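Local coordinates for protein titin (Homo sapiens, PDB 2J8H) that is a giant elastic muscle protein whose A-band immunoglobulin domains follow one another in tandem, here as a rigid two-domain pair, and which also includes a serine/threonine kinase, at residues 126-129 against 133-136; 114-117 against 121-124; 177-180 against 185-188. All coordinates share one frame; numbering follows the deposited sequence.

In the fold
All three contacts lie in the second of the two immunoglobulin domains and follow one another along the chain; none nests in or crosses another. From the N terminus, interaction 2 comes first, closing the short turn between strands 112-117 and 123-131. Strand 123-131 then runs on into interaction 1, whose short connection carries the chain over to strand 135-140 in the other sheet of the sandwich. Interaction 3 closes the hairpin of strands 174-182 and 185-196. Interactions 1 and 3 touch, with Ile136 CD1 3.6 Å from Ala180 CB, whereas interaction 2 lies about 20 Å from both, centre to centre, nearer the C-terminal end of the domain.

Interaction 1 of 3, residues 126-129 against 133-136; sequences IPFS and DPVI
Ser129 has its OG hydrogen-bonded to His103 NE2, and its carbonyl O packs loosely on Pro134, 3.9 Å from CG. The rest of the contact is apolar and centres on the Phe128 ring. Ile136 comes at this ring from the opposite direction and sets its terminal methyl almost squarely on one face: CD1 stands 3.8 Å from the ring centroid and 7° off the normal, a CH-pi contact. CG1 of the same isoleucine follows behind, 4.1 Å from Phe128 CE2. Pro134 meets the ring obliquely near its CD1-CE1 bond, with CG 3.6 Å from Phe128 CE1. The first torsion of Phe128 (chi1 66°), which tucks CG between the backbone N and the carbonyl carbon, swings the ring toward both partners. The contact lies between the two sheets of the immunoglobulin sandwich, where strand 123-131 gives way to strand 135-140. Strand 86-102, which runs in from the first domain, contributes Ile102 against Phe128 and Ala100 against Pro134; Ala180 of strand 174-182 packs on both Pro134 and Ile136, and Thr160 of strand 159-163 touches Ile136.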
# COMPACT_ATOMS: atom_id res chain seq x y z
N ILE A 126 18.00 -10.13 16.71
CA ILE A 126 17.23 -9.08 16.09
C ILE A 126 17.15 -9.28 14.57
O ILE A 126 18.16 -9.12 13.86
CB ILE A 126 17.85 -7.69 16.32
CG1 ILE A 126 18.10 -7.42 17.81
CG2 ILE A 126 16.88 -6.62 15.83
CD1 ILE A 126 16.81 -7.38 18.63
N PRO A 127 15.96 -9.65 14.07
CA PRO A 127 15.81 -9.72 12.62
C PRO A 127 15.90 -8.35 11.98
O PRO A 127 15.50 -7.36 12.59
CB PRO A 127 14.42 -10.32 12.42
CG PRO A 127 14.00 -10.80 13.74
CD PRO A 127 14.72 -10.02 14.75
N PHE A 128 16.43 -8.28 10.77
CA PHE A 128 16.41 -7.04 10.02
C PHE A 128 16.24 -7.29 8.53
O PHE A 128 16.44 -8.38 8.03
CB PHE A 128 17.69 -6.26 10.28
CG PHE A 128 18.89 -6.92 9.76
CD1 PHE A 128 19.25 -6.77 8.45
CD2 PHE A 128 19.66 -7.73 10.57
CE1 PHE A 128 20.34 -7.38 7.96
CE2 PHE A 128 20.77 -8.37 10.06
CZ PHE A 128 21.10 -8.21 8.77
N SER A 129 15.85 -6.23 7.83
CA SER A 129 15.73 -6.26 6.38
C SER A 129 16.59 -5.14 5.81
O SER A 129 16.94 -4.19 6.51
CB SER A 129 14.27 -6.01 5.98
OG SER A 129 13.40 -6.99 6.54
N ASP A 133 22.31 -4.87 1.37
CA ASP A 133 22.46 -5.41 2.72
C ASP A 133 22.96 -4.27 3.61
O ASP A 133 23.89 -3.56 3.24
CB ASP A 133 23.46 -6.58 2.75
CG ASP A 133 22.99 -7.80 1.94
OD1 ASP A 133 21.84 -7.83 1.47
OD2 ASP A 133 23.78 -8.76 1.78
N PRO A 134 22.29 -4.05 4.75
CA PRO A 134 22.61 -2.92 5.59
C PRO A 134 23.84 -3.09 6.50
O PRO A 134 24.25 -4.22 6.80
CB PRO A 134 21.35 -2.75 6.43
CG PRO A 134 20.86 -4.11 6.57
CD PRO A 134 21.18 -4.83 5.31
N VAL A 135 24.46 -1.97 6.85
CA VAL A 135 25.46 -1.95 7.87
C VAL A 135 24.75 -2.03 9.21
O VAL A 135 23.82 -1.28 9.46
CB VAL A 135 26.30 -0.69 7.82
CG1 VAL A 135 27.27 -0.67 9.00
CG2 VAL A 135 27.08 -0.62 6.47
N ILE A 136 25.20 -2.95 10.05
CA ILE A 136 24.61 -3.19 11.35
C ILE A 136 25.56 -2.69 12.40
O ILE A 136 26.76 -2.96 12.34
CB ILE A 136 24.41 -4.69 11.59
CG1 ILE A 136 23.37 -5.27 10.61
CG2 ILE A 136 24.06 -4.98 13.06
CD1 ILE A 136 22.00 -4.61 10.63

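Interaction 2 of 3, residues 114-117 against 121-124; sequences VHAL and VVSI
Val114 and Val122 carry this contact, meeting tip to tip between two segments that run in opposite directions on either side of a short turn. Each valine holds CG1 anti to its own backbone N (chi1 176° for Val114), and these two methyls face each other, Val114 CG1 lying 4.0 Å from Val122 CG1. The other branch of each then finds a different neighbour. CG2 of Val114 reaches down the opposing segment to Ile124, stopping 4.2 Å from its CG1. CG2 of Val122 goes the other way, to the methyl of Ala116, where the fit is tight: Ala116 CB and Val122 CG2 are 3.4 Å apart, closer than carbons usually settle. Val122 is therefore gripped by both Val114 and Ala116, and Val114 by both Val122 and Ile124, so the touches run in a zigzag from Ala116 to Val122 to Val114 to Ile124.

The contact is apolar throughout. The backbones stand well apart, with 7.1 Å between the CA atoms of Ala116 and Val122, as expected for chains that belong to different sheets of a sandwich and meet through their side chains. Next to the turn, Leu117 N is hydrogen-bonded to Glu120 OE1. His115 points away from the opposing segment, its ND1 hydrogen-bonded to Asp194 OD1. A glycerol, probably from the crystallisation liquor, sits about 5 Å from the Val114 side chain.

Strand 112-117 is the edge strand that pairs in parallel with strand 185-196, the pairing expected of an I-set immunoglobulin domain, and Leu193 of that partner packs against both Val114 and Ala116. Phe164, just beyond strand 159-163, rests on Val122 and Ile124, and Val168 of the same loop region touches Ala116 and Val122.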
# COMPACT_ATOMS: atom_id res chain seq x y z
N VAL A 114 14.78 -8.34 27.30
CA VAL A 114 15.38 -9.63 27.58
C VAL A 114 15.56 -9.69 29.09
O VAL A 114 16.10 -8.77 29.68
CB VAL A 114 16.72 -9.82 26.83
CG1 VAL A 114 17.37 -11.14 27.22
CG2 VAL A 114 16.48 -9.77 25.32
N HIS A 115 15.04 -10.75 29.70
CA HIS A 115 15.14 -10.94 31.14
C HIS A 115 16.09 -12.12 31.34
O HIS A 115 15.81 -13.24 30.92
CB HIS A 115 13.75 -11.20 31.72
CG HIS A 115 12.72 -10.24 31.21
ND1 HIS A 115 12.76 -8.89 31.48
CD2 HIS A 115 11.66 -10.43 30.38
CE1 HIS A 115 11.76 -8.29 30.87
NE2 HIS A 115 11.07 -9.20 30.20
N ALA A 116 17.25 -11.85 31.93
CA ALA A 116 18.27 -12.87 32.05
C ALA A 116 18.60 -13.13 33.51
O ALA A 116 18.31 -12.31 34.37
CB ALA A 116 19.53 -12.44 31.29
N LEU A 117 19.19 -14.29 33.77
CA LEU A 117 19.74 -14.61 35.07
C LEU A 117 21.27 -14.57 34.99
O LEU A 117 21.84 -14.84 33.94
CB LEU A 117 19.30 -16.01 35.49
CG LEU A 117 17.81 -16.23 35.73
CD1 LEU A 117 17.60 -17.68 36.12
CD2 LEU A 117 17.23 -15.29 36.80
N VAL A 121 24.11 -17.42 29.17
CA VAL A 121 24.68 -17.00 27.90
C VAL A 121 23.54 -16.45 27.05
O VAL A 121 22.82 -17.18 26.37
CB VAL A 121 25.41 -18.13 27.17
CG1 VAL A 121 25.92 -17.64 25.85
CG2 VAL A 121 26.58 -18.69 28.03
N VAL A 122 23.38 -15.14 27.11
CA VAL A 122 22.30 -14.45 26.45
C VAL A 122 22.65 -14.08 25.01
O VAL A 122 23.77 -13.65 24.73
CB VAL A 122 21.96 -13.18 27.28
CG1 VAL A 122 21.15 -12.18 26.46
CG2 VAL A 122 21.25 -13.59 28.59
N SER A 123 21.68 -14.26 24.11
CA SER A 123 21.71 -13.68 22.77
C SER A 123 20.51 -12.76 22.58
O SER A 123 19.37 -13.14 22.85
CB SER A 123 21.66 -14.76 21.71
OG SER A 123 22.75 -15.66 21.88
N ILE A 124 20.78 -11.53 22.18
CA ILE A 124 19.71 -10.61 21.82
C ILE A 124 19.61 -10.68 20.30
O ILE A 124 20.44 -10.10 19.60
CB ILE A 124 19.99 -9.17 22.29
CG1 ILE A 124 20.35 -9.15 23.79
CG2 ILE A 124 18.77 -8.30 22.00
CD1 ILE A 124 20.68 -7.79 24.33

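Interaction 3 of 3, residues 177-180 against 185-188; sequences VVCA and GIDQ
The last beta hairpin of the immunoglobulin domain, made by strands 174-182 and 185-196, is joined here by an antiparallel ladder, the short segments running at 162° to one another. Ala180 and Asp187 form a hydrogen-bonded pair: Ala180 N gives to Asp187 O at 2.8 Å, and Asp187 N returns a bond to Ala180 O at 2.9 Å. Next along, Cys179 and Gln188 make a non-hydrogen-bonded pair whose CA atoms are 4.1 Å apart, with Gln188 CA lying 3.1 Å from Val178 O in a CA-H...O contact. Both side chains leave the same face of the sheet. On that face Cys179 SG, anti to its backbone N, lies 3.6 Å from Ile186 CG2. The first torsion of Gln188 (chi1 77°) places CG between the backbone N and the carbonyl carbon, and the chain then extends so that the amide crosses Val177, NE2 3.7 Å from Val177 CG1. NE2 also bonds weakly to Glu109 of a neighbouring subunit, while Gln63 OE1 of another subunit accepts a hydrogen bond from Ile186 N. Asp187, on the other face, makes salt bridges to Lys101 and Lys189. Strand 135-140 flanks strand 174-182 on its far side, and Ala100 and Ile102 of strand 86-102 pack on Ala180.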
# COMPACT_ATOMS: atom_id res chain seq x y z
N VAL A 177 21.31 -0.61 21.80
CA VAL A 177 20.75 -0.02 20.60
C VAL A 177 21.34 -0.74 19.39
O VAL A 177 22.55 -0.85 19.27
CB VAL A 177 21.04 1.48 20.54
CG1 VAL A 177 20.47 2.07 19.26
CG2 VAL A 177 20.47 2.19 21.77
N VAL A 178 20.47 -1.26 18.53
CA VAL A 178 20.90 -1.90 17.28
C VAL A 178 20.39 -1.02 16.13
O VAL A 178 19.25 -0.50 16.17
CB VAL A 178 20.37 -3.33 17.15
CG1 VAL A 178 18.86 -3.37 17.30
CG2 VAL A 178 20.84 -3.98 15.82
N CYS A 179 21.24 -0.83 15.14
CA CYS A 179 20.93 0.07 14.06
C CYS A 179 21.29 -0.58 12.74
O CYS A 179 22.32 -1.25 12.65
CB CYS A 179 21.68 1.37 14.29
SG CYS A 179 21.46 2.68 13.06
N ALA A 180 20.41 -0.44 11.74
CA ALA A 180 20.66 -0.92 10.38
C ALA A 180 20.60 0.29 9.47
O ALA A 180 19.66 1.09 9.56
CB ALA A 180 19.60 -1.96 9.97
N GLY A 185 17.75 4.21 3.87
CA GLY A 185 17.38 4.67 5.20
C GLY A 185 18.12 4.00 6.33
O GLY A 185 18.82 3.02 6.16
N ILE A 186 17.93 4.60 7.50
CA ILE A 186 18.49 4.15 8.75
C ILE A 186 17.34 3.82 9.67
O ILE A 186 16.37 4.56 9.76
CB ILE A 186 19.28 5.28 9.37
CG1 ILE A 186 20.36 5.71 8.37
CG2 ILE A 186 19.87 4.85 10.72
CD1 ILE A 186 21.36 6.66 8.91
N ASP A 187 17.46 2.71 10.38
CA ASP A 187 16.48 2.37 11.40
C ASP A 187 17.26 1.88 12.62
O ASP A 187 18.30 1.24 12.46
CB ASP A 187 15.60 1.23 10.89
CG ASP A 187 14.32 1.04 11.71
OD1 ASP A 187 13.77 2.04 12.19
OD2 ASP A 187 13.86 -0.12 11.83
N GLN A 188 16.76 2.19 13.81
CA GLN A 188 17.32 1.71 15.07
C GLN A 188 16.22 1.36 16.04
O GLN A 188 15.08 1.85 15.94
CB GLN A 188 18.28 2.71 15.70
CG GLN A 188 17.68 3.89 16.40
CD GLN A 188 18.72 4.71 17.17
OE1 GLN A 188 19.78 5.05 16.64
NE2 GLN A 188 18.42 5.01 18.42